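Local coordinates for protein glutathione transferase o1 (Bombyx mori, PDB 3RBT) that probably acts as an Omega-class glutathione transferase, with a likely glutathione-dependent dehydroascorbate reductase activity, at residues 19-24 and 53-58; 76-81 and 97-102; 121-126 and 176-181; 170-175 and 212-217. All blocks are in the same frame, centred on the assembly; numbering follows the deposited sequence.

Contact 1 (19-24 and 53-58); sequences PPPALT and EVYRLD
The phenolic OH of Tyr55 lies against the carbons of two prolines, 3.4 Å from Pro20 CB and, more loosely, 4.2 Å from Pro21 CD. Pro20 does most of the touching. Its ring stands over one face of the tyrosine, with CG 4.2 Å from the ring centroid and 20° off the ring normal, a CH-pi contact displaced toward the rim. CB reaches farther out along the same ring and comes within 3.4 Å of Tyr55 CZ, near the phenol end rather than the root of the side chain. Proline and tyrosine thus overlap with their ends pointing opposite ways, while Glu53 places its carboxyl carbon CD in the ring plane, at the edge.

The tyrosine belongs to strand 52-56, an outermost strand of the thioredoxin-like sheet within this chain, and the prolines to the irregular segment that leads into strand 27-31. Arg28 of that neighbouring strand ties the two segments together, through a salt bridge to Glu53 and a hydrogen bond to the carbonyl of Pro21. With an alanine at Tyr55, Pro20 would probably lose the flat surface it rests on, and a gap would open between loop and strand. Leu23 N is also bonded to Asp86, and Pro20 rests on Trp65. No hydrogen bond joins the two segments directly, which implies that what they share is apolar contact, with Arg28 bonded to both.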
loop_
_atom_site.group_PDB
_atom_site.type_symbol
_atom_site.label_atom_id
_atom_site.label_comp_id
_atom_site.label_asym_id
_atom_site.label_seq_id
_atom_site.Cartn_x
_atom_site.Cartn_y
_atom_site.Cartn_z
ATOM N N PRO A 19 27.556 -7.702 13.421
ATOM C CA PRO A 19 26.329 -8.244 12.840
ATOM C C PRO A 19 26.187 -9.746 13.070
ATOM O O PRO A 19 27.188 -10.430 13.286
ATOM C CB PRO A 19 26.484 -7.947 11.345
ATOM C CG PRO A 19 27.942 -7.863 11.131
ATOM C CD PRO A 19 28.497 -7.247 12.381
ATOM N N PRO A 20 24.942 -10.255 13.027
ATOM C CA PRO A 20 24.684 -11.689 13.150
ATOM C C PRO A 20 25.240 -12.435 11.943
ATOM O O PRO A 20 25.563 -11.797 10.936
ATOM C CB PRO A 20 23.152 -11.765 13.155
ATOM C CG PRO A 20 22.704 -10.532 12.480
ATOM C CD PRO A 20 23.687 -9.492 12.887
ATOM N N PRO A 21 25.352 -13.778 12.034
ATOM C CA PRO A 21 25.889 -14.549 10.914
ATOM C C PRO A 21 24.898 -14.644 9.754
ATOM O O PRO A 21 23.748 -14.201 9.877
ATOM C CB PRO A 21 26.114 -15.933 11.529
ATOM C CG PRO A 21 25.085 -16.028 12.595
ATOM C CD PRO A 21 24.981 -14.648 13.168
ATOM N N ALA A 22 25.350 -15.214 8.640
ATOM C CA ALA A 22 24.486 -15.508 7.503
ATOM C C ALA A 22 23.334 -16.420 7.923
ATOM O O ALA A 22 23.498 -17.270 8.803
ATOM C CB ALA A 22 25.300 -16.155 6.382
ATOM N N LEU A 23 22.173 -16.244 7.300
ATOM C CA LEU A 23 21.006 -17.072 7.615
ATOM C C LEU A 23 21.222 -18.522 7.214
ATOM O O LEU A 23 21.921 -18.814 6.241
ATOM C CB LEU A 23 19.755 -16.543 6.917
ATOM C CG LEU A 23 19.259 -15.156 7.323
ATOM C CD1 LEU A 23 18.249 -14.694 6.292
ATOM C CD2 LEU A 23 18.676 -15.157 8.735
ATOM N N THR A 24 20.627 -19.429 7.978
ATOM C CA THR A 24 20.612 -20.831 7.598
ATOM C C THR A 24 19.173 -21.285 7.374
ATOM O O THR A 24 18.624 -21.093 6.293
ATOM C CB THR A 24 21.343 -21.731 8.625
ATOM O OG1 THR A 24 20.778 -21.537 9.929
ATOM C CG2 THR A 24 22.833 -21.400 8.664
ATOM N N GLU A 53 14.082 -16.061 14.004
ATOM C CA GLU A 53 14.686 -15.499 15.201
ATOM C C GLU A 53 14.442 -13.994 15.206
ATOM O O GLU A 53 14.298 -13.376 14.148
ATOM C CB GLU A 53 16.184 -15.804 15.239
ATOM C CG GLU A 53 16.912 -15.494 13.930
ATOM C CD GLU A 53 18.373 -15.907 13.961
ATOM O OE1 GLU A 53 18.676 -17.039 14.386
ATOM O OE2 GLU A 53 19.220 -15.089 13.567
ATOM N N VAL A 54 14.388 -13.415 16.399
ATOM C CA VAL A 54 14.206 -11.986 16.561
ATOM C C VAL A 54 15.518 -11.330 16.982
ATOM O O VAL A 54 16.094 -11.684 18.015
ATOM C CB VAL A 54 13.121 -11.669 17.608
ATOM C CG1 VAL A 54 12.968 -10.162 17.789
ATOM C CG2 VAL A 54 11.796 -12.283 17.208
ATOM N N TYR A 55 15.992 -10.383 16.177
ATOM C CA TYR A 55 17.071 -9.519 16.624
ATOM C C TYR A 55 16.482 -8.213 17.125
ATOM O O TYR A 55 15.934 -7.420 16.353
ATOM C CB TYR A 55 18.149 -9.325 15.552
ATOM C CG TYR A 55 19.203 -10.405 15.624
ATOM C CD1 TYR A 55 20.487 -10.127 16.091
ATOM C CD2 TYR A 55 18.900 -11.727 15.269
ATOM C CE1 TYR A 55 21.452 -11.140 16.188
ATOM C CE2 TYR A 55 19.850 -12.733 15.353
ATOM C CZ TYR A 55 21.124 -12.438 15.813
ATOM O OH TYR A 55 22.060 -13.448 15.892
ATOM N N ARG A 56 16.569 -8.034 18.440
ATOM C CA ARG A 56 16.040 -6.861 19.115
ATOM C C ARG A 56 16.881 -5.632 18.802
ATOM O O ARG A 56 18.093 -5.620 19.032
ATOM C CB ARG A 56 16.014 -7.085 20.630
ATOM C CG ARG A 56 14.962 -8.059 21.108
ATOM C CD ARG A 56 15.176 -8.391 22.577
ATOM N NE ARG A 56 13.904 -8.610 23.261
ATOM C CZ ARG A 56 13.721 -8.505 24.578
ATOM N NH1 ARG A 56 14.732 -8.176 25.380
ATOM N NH2 ARG A 56 12.516 -8.727 25.094
ATOM N N LEU A 57 16.223 -4.605 18.275
ATOM C CA LEU A 57 16.868 -3.341 17.971
ATOM C C LEU A 57 16.664 -2.368 19.123
ATOM O O LEU A 57 15.545 -2.216 19.635
ATOM C CB LEU A 57 16.294 -2.742 16.680
ATOM C CG LEU A 57 16.477 -3.491 15.358
ATOM C CD1 LEU A 57 15.461 -3.009 14.320
ATOM C CD2 LEU A 57 17.893 -3.340 14.837
ATOM N N ASP A 58 17.757 -1.735 19.541
ATOM C CA ASP A 58 17.705 -0.631 20.484
ATOM C C ASP A 58 17.554 0.656 19.672
ATOM O O ASP A 58 18.462 1.018 18.918
ATOM C CB ASP A 58 18.982 -0.591 21.334
ATOM C CG ASP A 58 18.892 0.392 22.505
ATOM O OD1 ASP A 58 18.253 1.459 22.369
ATOM O OD2 ASP A 58 19.482 0.100 23.568
#

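Contact 2 (76-81 and 97-102); sequences PVLEIP and DYLDEK
Leu78 and Ile80 of strand 77-80 meet Tyr98 and Leu99 of helix 92-102 in a buried apolar contact, where a helix lies over one face of the N-terminal sheet. The strand and helix axes come within 11.8 Å of each other and run in roughly the same direction, 32° apart. The two leucines meet end to end, Leu78 CD2 lying 3.6 Å from Leu99 CD2. Leu78 gets there with CG turned anti to its own backbone N (chi1 -179°), which carries its CD2 methyl toward the helix.

This is the closing half of a thioredoxin fold, in which an antiparallel pair of strands, 77-80 and 87-89, is followed by a helix that packs back on the sheet. Pro76, reached through a cis peptide, stands just ahead of the strand, as in other proteins of this fold. Leu99 also touches Val44 and Leu45 of helix 36-47, so the two helices share this face.

Ile80 comes up to the tyrosine from the sheet side. Its methyl CD1 approaches the phenol obliquely, 3.4 Å from Tyr98 OH, while its CG2 lies 4.0 Å from Tyr98 CE2. Over one face of the tyrosine sits Lys102 CB, one turn on along the helix. Pro113 of the second subunit also packs on Tyr98, and Asp97 forms a salt bridge with Arg120 of that subunit.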
loop_
_atom_site.group_PDB
_atom_site.type_symbol
_atom_site.label_atom_id
_atom_site.label_comp_id
_atom_site.label_asym_id
_atom_site.label_seq_id
_atom_site.Cartn_x
_atom_site.Cartn_y
_atom_site.Cartn_z
ATOM N N PRO A 76 9.397 -3.085 10.962
ATOM C CA PRO A 76 10.502 -4.013 11.235
ATOM C C PRO A 76 11.236 -4.342 9.944
ATOM O O PRO A 76 10.873 -3.832 8.885
ATOM C CB PRO A 76 9.774 -5.257 11.742
ATOM C CG PRO A 76 8.507 -5.253 10.950
ATOM C CD PRO A 76 8.104 -3.791 10.918
ATOM N N VAL A 77 12.263 -5.181 10.034
ATOM C CA VAL A 77 12.936 -5.697 8.851
ATOM C C VAL A 77 12.918 -7.221 8.901
ATOM O O VAL A 77 13.277 -7.823 9.919
ATOM C CB VAL A 77 14.408 -5.242 8.762
ATOM C CG1 VAL A 77 15.080 -5.857 7.527
ATOM C CG2 VAL A 77 14.515 -3.722 8.731
ATOM N N LEU A 78 12.486 -7.842 7.811
ATOM C CA LEU A 78 12.589 -9.280 7.699
ATOM C C LEU A 78 13.743 -9.593 6.761
ATOM O O LEU A 78 13.734 -9.187 5.585
ATOM C CB LEU A 78 11.272 -9.898 7.194
ATOM C CG LEU A 78 11.224 -11.428 7.048
ATOM C CD1 LEU A 78 11.125 -12.144 8.400
ATOM C CD2 LEU A 78 10.078 -11.863 6.138
ATOM N N GLU A 79 14.738 -10.296 7.294
ATOM C CA GLU A 79 15.888 -10.719 6.503
ATOM C C GLU A 79 15.648 -12.153 6.066
ATOM O O GLU A 79 15.326 -13.010 6.887
ATOM C CB GLU A 79 17.193 -10.601 7.299
ATOM C CG GLU A 79 18.465 -10.820 6.463
ATOM C CD GLU A 79 19.752 -10.568 7.244
ATOM O OE1 GLU A 79 19.790 -10.854 8.457
ATOM O OE2 GLU A 79 20.731 -10.089 6.641
ATOM N N ILE A 80 15.816 -12.400 4.767
ATOM C CA ILE A 80 15.453 -13.671 4.150
ATOM C C ILE A 80 16.613 -14.163 3.278
ATOM O O ILE A 80 17.424 -13.357 2.823
ATOM C CB ILE A 80 14.149 -13.542 3.306
ATOM C CG1 ILE A 80 14.292 -12.463 2.218
ATOM C CG2 ILE A 80 12.943 -13.211 4.202
ATOM C CD1 ILE A 80 13.293 -12.599 1.085
ATOM N N PRO A 81 16.723 -15.490 3.077
ATOM C CA PRO A 81 17.696 -15.970 2.093
ATOM C C PRO A 81 17.156 -15.736 0.692
ATOM O O PRO A 81 15.946 -15.846 0.474
ATOM C CB PRO A 81 17.788 -17.476 2.371
ATOM C CG PRO A 81 17.050 -17.720 3.642
ATOM C CD PRO A 81 16.097 -16.589 3.831
ATOM N N ASP A 97 2.723 -10.131 3.079
ATOM C CA ASP A 97 2.247 -10.638 1.790
ATOM C C ASP A 97 3.293 -11.529 1.118
ATOM O O ASP A 97 2.948 -12.569 0.542
ATOM C CB ASP A 97 1.805 -9.498 0.853
ATOM C CG ASP A 97 0.493 -8.833 1.310
ATOM O OD1 ASP A 97 -0.187 -9.372 2.209
ATOM O OD2 ASP A 97 0.131 -7.779 0.754
ATOM N N TYR A 98 4.562 -11.131 1.228
ATOM C CA TYR A 98 5.671 -11.972 0.774
ATOM C C TYR A 98 5.575 -13.352 1.429
ATOM O O TYR A 98 5.617 -14.365 0.750
ATOM C CB TYR A 98 7.039 -11.335 1.085
ATOM C CG TYR A 98 8.151 -12.340 0.943
ATOM C CD1 TYR A 98 8.630 -12.694 -0.317
ATOM C CD2 TYR A 98 8.679 -12.990 2.059
ATOM C CE1 TYR A 98 9.631 -13.644 -0.459
ATOM C CE2 TYR A 98 9.681 -13.946 1.920
ATOM C CZ TYR A 98 10.146 -14.270 0.664
ATOM O OH TYR A 98 11.140 -15.221 0.513
ATOM N N LEU A 99 5.438 -13.369 2.753
ATOM C CA LEU A 99 5.349 -14.610 3.522
ATOM C C LEU A 99 4.158 -15.461 3.106
ATOM O O LEU A 99 4.279 -16.680 3.012
ATOM C CB LEU A 99 5.284 -14.319 5.026
ATOM C CG LEU A 99 6.533 -13.633 5.610
ATOM C CD1 LEU A 99 6.291 -13.221 7.056
ATOM C CD2 LEU A 99 7.753 -14.563 5.493
ATOM N N ASP A 100 3.018 -14.821 2.845
ATOM C CA ASP A 100 1.819 -15.565 2.457
ATOM C C ASP A 100 1.900 -16.190 1.061
ATOM O O ASP A 100 1.285 -17.238 0.814
ATOM C CB ASP A 100 0.544 -14.727 2.592
ATOM C CG ASP A 100 -0.686 -15.587 2.800
ATOM O OD1 ASP A 100 -0.597 -16.573 3.549
ATOM O OD2 ASP A 100 -1.745 -15.280 2.237
ATOM N N GLU A 101 2.654 -15.549 0.173
ATOM C CA GLU A 101 2.933 -16.047 -1.186
ATOM C C GLU A 101 4.061 -17.082 -1.230
ATOM O O GLU A 101 3.959 -18.100 -1.909
ATOM C CB GLU A 101 3.336 -14.878 -2.093
ATOM C CG GLU A 101 2.224 -13.943 -2.469
ATOM C CD GLU A 101 2.681 -12.737 -3.277
ATOM O OE1 GLU A 101 1.834 -11.868 -3.538
ATOM O OE2 GLU A 101 3.868 -12.631 -3.648
ATOM N N LYS A 102 5.155 -16.801 -0.532
ATOM C CA LYS A 102 6.337 -17.674 -0.550
ATOM C C LYS A 102 6.031 -19.056 0.042
ATOM O O LYS A 102 6.436 -20.090 -0.502
ATOM C CB LYS A 102 7.493 -17.017 0.212
ATOM C CG LYS A 102 8.819 -17.803 0.211
ATOM C CD LYS A 102 9.415 -17.953 -1.186
ATOM C CE LYS A 102 10.773 -18.645 -1.114
ATOM N NZ LYS A 102 11.398 -18.797 -2.453
#

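Contact 3 (121-126 and 176-181); sequences LLIERF and DYMVWP
Val179 and Phe126 carry most of this contact, which joins helix 113-138 to helix 174-186 in the core of the all-helical C-terminal domain of the glutathione transferase fold. The methyl CG2 of Val179 presses over one face of the phenyl ring, 3.5 Å from its centroid and 17° off the normal, a close CH-pi contact. The other branch, CG1, lies 3.7 Å from Phe126 CE1, toward the far end of the ring. Phe126 reaches across with CG anti to its backbone N (chi1 -163°), and Phe155 of helix 145-162 meets its ring edge-to-face. A leucine in place of Phe126 would probably deprive Val179 CG2 of its aromatic seat and Phe155 of its ring partner.

One turn back along helix 113-138, Ile123 sets its terminal methyl CD1 3.8 Å from Met178 CG. The isoleucine meets the methionine near its root; beyond it, the chain bends at chi2 and chi3. Both helices continue beyond the contact, the second with a kink at Pro181, whose nitrogen has no hydrogen to give to the turn before. On the same side of the ring as CG2, out past its rim, the backbone comes close, with Val179 O 3.3 Å from Phe126 CZ.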
loop_
_atom_site.group_PDB
_atom_site.type_symbol
_atom_site.label_atom_id
_atom_site.label_comp_id
_atom_site.label_asym_id
_atom_site.label_seq_id
_atom_site.Cartn_x
_atom_site.Cartn_y
_atom_site.Cartn_z
ATOM N N LEU A 121 -8.118 -3.029 1.118
ATOM C CA LEU A 121 -8.736 -1.714 1.315
ATOM C C LEU A 121 -8.990 -1.404 2.787
ATOM O O LEU A 121 -8.833 -0.255 3.227
ATOM C CB LEU A 121 -10.030 -1.591 0.501
ATOM C CG LEU A 121 -9.803 -1.492 -1.015
ATOM C CD1 LEU A 121 -11.117 -1.466 -1.789
ATOM C CD2 LEU A 121 -8.941 -0.285 -1.364
ATOM N N LEU A 122 -9.346 -2.444 3.544
ATOM C CA LEU A 122 -9.606 -2.330 4.974
ATOM C C LEU A 122 -8.312 -2.128 5.767
ATOM O O LEU A 122 -8.277 -1.335 6.713
ATOM C CB LEU A 122 -10.403 -3.541 5.473
ATOM C CG LEU A 122 -11.858 -3.534 4.972
ATOM C CD1 LEU A 122 -12.481 -4.925 4.985
ATOM C CD2 LEU A 122 -12.726 -2.533 5.751
ATOM N N ILE A 123 -7.248 -2.823 5.368
ATOM C CA ILE A 123 -5.931 -2.582 5.953
ATOM C C ILE A 123 -5.537 -1.107 5.800
ATOM O O ILE A 123 -5.091 -0.474 6.766
ATOM C CB ILE A 123 -4.833 -3.528 5.391
ATOM C CG1 ILE A 123 -5.132 -4.981 5.803
ATOM C CG2 ILE A 123 -3.463 -3.115 5.922
ATOM C CD1 ILE A 123 -4.457 -6.049 4.926
ATOM N N GLU A 124 -5.719 -0.561 4.594
ATOM C CA GLU A 124 -5.441 0.848 4.372
ATOM C C GLU A 124 -6.330 1.748 5.243
ATOM O O GLU A 124 -5.827 2.645 5.924
ATOM C CB GLU A 124 -5.563 1.195 2.889
ATOM C CG GLU A 124 -5.295 2.656 2.564
ATOM C CD GLU A 124 -3.834 3.069 2.718
ATOM O OE1 GLU A 124 -3.585 4.298 2.782
ATOM O OE2 GLU A 124 -2.939 2.192 2.761
ATOM N N ARG A 125 -7.642 1.506 5.218
ATOM C CA ARG A 125 -8.585 2.183 6.115
ATOM C C ARG A 125 -8.182 2.161 7.597
ATOM O O ARG A 125 -8.359 3.161 8.305
ATOM C CB ARG A 125 -9.987 1.585 5.971
ATOM C CG ARG A 125 -10.800 2.173 4.857
ATOM C CD ARG A 125 -11.966 1.263 4.512
ATOM N NE ARG A 125 -12.532 1.578 3.204
ATOM C CZ ARG A 125 -13.079 0.683 2.387
ATOM N NH1 ARG A 125 -13.128 -0.600 2.729
ATOM N NH2 ARG A 125 -13.564 1.067 1.211
ATOM N N PHE A 126 -7.644 1.027 8.055
ATOM C CA PHE A 126 -7.197 0.866 9.443
ATOM C C PHE A 126 -6.091 1.851 9.833
ATOM O O PHE A 126 -5.902 2.133 11.019
ATOM C CB PHE A 126 -6.740 -0.578 9.707
ATOM C CG PHE A 126 -6.648 -0.953 11.189
ATOM C CD1 PHE A 126 -7.793 -1.241 11.927
ATOM C CD2 PHE A 126 -5.408 -1.066 11.819
ATOM C CE1 PHE A 126 -7.705 -1.606 13.287
ATOM C CE2 PHE A 126 -5.305 -1.427 13.173
ATOM C CZ PHE A 126 -6.449 -1.698 13.907
ATOM N N ASP A 176 -7.515 -10.157 10.060
ATOM C CA ASP A 176 -7.502 -10.319 11.516
ATOM C C ASP A 176 -6.139 -10.040 12.164
ATOM O O ASP A 176 -6.051 -9.251 13.099
ATOM C CB ASP A 176 -7.993 -11.714 11.893
ATOM C CG ASP A 176 -9.390 -11.974 11.398
ATOM O OD1 ASP A 176 -10.359 -11.526 12.057
ATOM O OD2 ASP A 176 -9.516 -12.614 10.333
ATOM N N TYR A 177 -5.085 -10.677 11.664
ATOM C CA TYR A 177 -3.755 -10.508 12.247
ATOM C C TYR A 177 -3.118 -9.146 11.924
ATOM O O TYR A 177 -2.378 -8.608 12.749
ATOM C CB TYR A 177 -2.816 -11.644 11.832
ATOM C CG TYR A 177 -3.183 -13.008 12.403
ATOM C CD1 TYR A 177 -3.449 -14.089 11.565
ATOM C CD2 TYR A 177 -3.246 -13.214 13.780
ATOM C CE1 TYR A 177 -3.772 -15.338 12.086
ATOM C CE2 TYR A 177 -3.565 -14.458 14.304
ATOM C CZ TYR A 177 -3.835 -15.510 13.456
ATOM O OH TYR A 177 -4.156 -16.742 13.987
ATOM N N MET A 178 -3.397 -8.604 10.735
ATOM C CA MET A 178 -2.882 -7.283 10.344
ATOM C C MET A 178 -3.376 -6.184 11.285
ATOM O O MET A 178 -2.659 -5.237 11.587
ATOM C CB MET A 178 -3.285 -6.929 8.901
ATOM C CG MET A 178 -2.540 -7.708 7.793
ATOM S SD MET A 178 -0.750 -7.794 7.990
ATOM C CE MET A 178 -0.227 -6.280 7.223
ATOM N N VAL A 179 -4.606 -6.342 11.746
ATOM C CA VAL A 179 -5.323 -5.348 12.523
ATOM C C VAL A 179 -5.087 -5.516 14.037
ATOM O O VAL A 179 -5.115 -4.534 14.799
ATOM C CB VAL A 179 -6.832 -5.456 12.141
ATOM C CG1 VAL A 179 -7.742 -5.352 13.302
ATOM C CG2 VAL A 179 -7.182 -4.472 11.012
ATOM N N TRP A 180 -4.819 -6.750 14.455
ATOM C CA TRP A 180 -4.765 -7.092 15.875
ATOM C C TRP A 180 -3.804 -6.272 16.751
ATOM O O TRP A 180 -4.201 -5.849 17.837
ATOM C CB TRP A 180 -4.526 -8.593 16.099
ATOM C CG TRP A 180 -4.645 -8.931 17.561
ATOM C CD1 TRP A 180 -3.650 -9.325 18.396
ATOM C CD2 TRP A 180 -5.832 -8.835 18.364
ATOM N NE1 TRP A 180 -4.142 -9.502 19.674
ATOM C CE2 TRP A 180 -5.481 -9.200 19.676
ATOM C CE3 TRP A 180 -7.159 -8.465 18.095
ATOM C CZ2 TRP A 180 -6.416 -9.237 20.720
ATOM C CZ3 TRP A 180 -8.079 -8.480 19.131
ATOM C CH2 TRP A 180 -7.705 -8.862 20.429
ATOM N N PRO A 181 -2.545 -6.062 16.308
ATOM C CA PRO A 181 -1.616 -5.398 17.221
ATOM C C PRO A 181 -2.155 -4.098 17.840
ATOM O O PRO A 181 -2.004 -3.900 19.042
ATOM C CB PRO A 181 -0.390 -5.138 16.332
ATOM C CG PRO A 181 -0.411 -6.283 15.396
ATOM C CD PRO A 181 -1.866 -6.441 15.054
#

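Contact 4 (170-175 and 212-217); sequences NRPGML and DQMQLD
Pro172 and Met214 mark the nearest approach of the two backbones, with 8.0 Å between their CA atoms, where the extended lead-in to helix 174-186 passes the last part of helix 205-216. Asp217 N is bonded to Met214 O at 3.1 Å, and Asp217 is the N-cap of helix 218-222.

The pyrrolidine ring of Pro172 lies against both residues: CB is 4.2 Å from Met214 SD, and CG is 3.9 Å from Asp217 OD1. Gly173, next in the chain, is the N-cap of helix 174-186. Its N-H is bound by Asp176 OD2, which supplies one half of a capping box, a feature familiar at this helix in glutathione transferases; glycine has no side chain to return the other half.

With CG anti to the backbone N (chi1 -164°), the Asp217 carboxylate turns toward the proline. Its other oxygen, OD2, is hydrogen-bonded to the hydroxyl of Tyr177, whose side chain also touches Pro172.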
loop_
_atom_site.group_PDB
_atom_site.type_symbol
_atom_site.label_atom_id
_atom_site.label_comp_id
_atom_site.label_asym_id
_atom_site.label_seq_id
_atom_site.Cartn_x
_atom_site.Cartn_y
_atom_site.Cartn_z
ATOM N N ASN A 170 -14.333 -18.585 9.432
ATOM C CA ASN A 170 -14.438 -19.421 10.635
ATOM C C ASN A 170 -13.167 -19.410 11.473
ATOM O O ASN A 170 -13.210 -19.715 12.672
ATOM C CB ASN A 170 -14.782 -20.866 10.262
ATOM C CG ASN A 170 -16.251 -21.056 9.888
ATOM O OD1 ASN A 170 -17.083 -20.155 10.047
ATOM N ND2 ASN A 170 -16.576 -22.252 9.406
ATOM N N ARG A 171 -12.047 -19.088 10.820
ATOM C CA ARG A 171 -10.732 -18.969 11.445
ATOM C C ARG A 171 -10.140 -17.614 11.084
ATOM O O ARG A 171 -10.508 -17.040 10.053
ATOM C CB ARG A 171 -9.781 -20.067 10.961
ATOM C CG ARG A 171 -10.162 -21.477 11.354
ATOM C CD ARG A 171 -10.176 -21.701 12.865
ATOM N NE ARG A 171 -10.661 -23.049 13.156
ATOM C CZ ARG A 171 -11.943 -23.383 13.247
ATOM N NH1 ARG A 171 -12.889 -22.462 13.093
ATOM N NH2 ARG A 171 -12.279 -24.639 13.503
ATOM N N PRO A 172 -9.206 -17.102 11.917
ATOM C CA PRO A 172 -8.576 -15.815 11.590
ATOM C C PRO A 172 -7.773 -15.865 10.286
ATOM O O PRO A 172 -7.105 -16.860 10.003
ATOM C CB PRO A 172 -7.658 -15.533 12.785
ATOM C CG PRO A 172 -8.040 -16.493 13.851
ATOM C CD PRO A 172 -8.769 -17.639 13.224
ATOM N N GLY A 173 -7.869 -14.803 9.492
ATOM C CA GLY A 173 -7.119 -14.685 8.241
ATOM C C GLY A 173 -6.190 -13.496 8.292
ATOM O O GLY A 173 -5.976 -12.923 9.358
ATOM N N MET A 174 -5.636 -13.122 7.141
ATOM C CA MET A 174 -4.691 -12.010 7.064
ATOM C C MET A 174 -5.202 -10.700 7.688
ATOM O O MET A 174 -4.476 -10.044 8.434
ATOM C CB MET A 174 -4.268 -11.755 5.610
ATOM C CG MET A 174 -3.187 -10.681 5.471
ATOM S SD MET A 174 -1.638 -11.184 6.269
ATOM C CE MET A 174 -0.849 -12.106 4.942
ATOM N N LEU A 175 -6.433 -10.306 7.374
ATOM C CA LEU A 175 -6.976 -9.058 7.928
ATOM C C LEU A 175 -7.005 -9.075 9.474
ATOM O O LEU A 175 -6.540 -8.130 10.117
ATOM C CB LEU A 175 -8.356 -8.735 7.336
ATOM C CG LEU A 175 -9.025 -7.424 7.778
ATOM C CD1 LEU A 175 -8.156 -6.183 7.441
ATOM C CD2 LEU A 175 -10.420 -7.289 7.177
ATOM N N ASP A 212 -12.489 -10.653 21.977
ATOM C CA ASP A 212 -12.446 -11.711 22.989
ATOM C C ASP A 212 -11.960 -13.024 22.395
ATOM O O ASP A 212 -11.120 -13.706 22.982
ATOM C CB ASP A 212 -13.828 -11.907 23.629
ATOM C CG ASP A 212 -14.231 -10.746 24.506
ATOM O OD1 ASP A 212 -13.329 -10.021 24.985
ATOM O OD2 ASP A 212 -15.445 -10.557 24.722
ATOM N N GLN A 213 -12.493 -13.368 21.227
ATOM C CA GLN A 213 -12.097 -14.584 20.531
ATOM C C GLN A 213 -10.638 -14.543 20.075
ATOM O O GLN A 213 -9.927 -15.534 20.199
ATOM C CB GLN A 213 -13.036 -14.859 19.350
ATOM C CG GLN A 213 -14.422 -15.358 19.773
ATOM C CD GLN A 213 -14.374 -16.735 20.405
ATOM O OE1 GLN A 213 -13.792 -17.671 19.844
ATOM N NE2 GLN A 213 -14.988 -16.872 21.576
ATOM N N MET A 214 -10.195 -13.393 19.562
ATOM C CA MET A 214 -8.798 -13.227 19.159
ATOM C C MET A 214 -7.865 -13.427 20.348
ATOM O O MET A 214 -6.804 -14.011 20.200
ATOM C CB MET A 214 -8.555 -11.847 18.543
ATOM C CG MET A 214 -9.093 -11.662 17.132
ATOM S SD MET A 214 -8.300 -12.671 15.858
ATOM C CE MET A 214 -6.666 -11.925 15.773
ATOM N N GLN A 215 -8.266 -12.954 21.529
ATOM C CA GLN A 215 -7.434 -13.117 22.731
ATOM C C GLN A 215 -7.159 -14.582 23.103
ATOM O O GLN A 215 -6.146 -14.885 23.743
ATOM C CB GLN A 215 -8.034 -12.365 23.918
ATOM C CG GLN A 215 -7.857 -10.847 23.823
ATOM C CD GLN A 215 -8.548 -10.116 24.953
ATOM O OE1 GLN A 215 -9.584 -9.482 24.749
ATOM N NE2 GLN A 215 -7.990 -10.220 26.163
ATOM N N LEU A 216 -8.048 -15.481 22.685
ATOM C CA LEU A 216 -7.905 -16.905 22.974
ATOM C C LEU A 216 -7.078 -17.663 21.937
ATOM O O LEU A 216 -6.695 -18.812 22.173
ATOM C CB LEU A 216 -9.284 -17.562 23.148
ATOM C CG LEU A 216 -10.213 -16.968 24.217
ATOM C CD1 LEU A 216 -11.561 -17.691 24.243
ATOM C CD2 LEU A 216 -9.560 -17.003 25.595
ATOM N N ASP A 217 -6.795 -17.011 20.808
ATOM C CA ASP A 217 -6.025 -17.602 19.704
ATOM C C ASP A 217 -4.585 -17.876 20.142
ATOM O O ASP A 217 -3.914 -16.998 20.694
ATOM C CB ASP A 217 -6.059 -16.654 18.493
ATOM C CG ASP A 217 -5.632 -17.321 17.194
ATOM O OD1 ASP A 217 -6.265 -18.319 16.773
ATOM O OD2 ASP A 217 -4.678 -16.824 16.568
#

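Contacts 1 and 2 both reach the N-terminal thioredoxin-like sheet, their centres 15 Å apart, and they touch where Leu23 CD1 comes 3.4 Å from Glu79 O. Contacts 3 and 4 share helix 174-186 in the helical domain; their centres lie 13 Å apart and their segments alternate along the chain. Contacts 1 and 2 each close before the next contact opens. One place where the two domains meet is Met174 of contact 4, whose CE lies 3.8 Å from Asp100 CB of contact 2. Contact 1 lies about 27 Å from contact 3, centre to centre. Contacts 2 and 3 both adjoin the second subunit, so both lie next to the dimer interface.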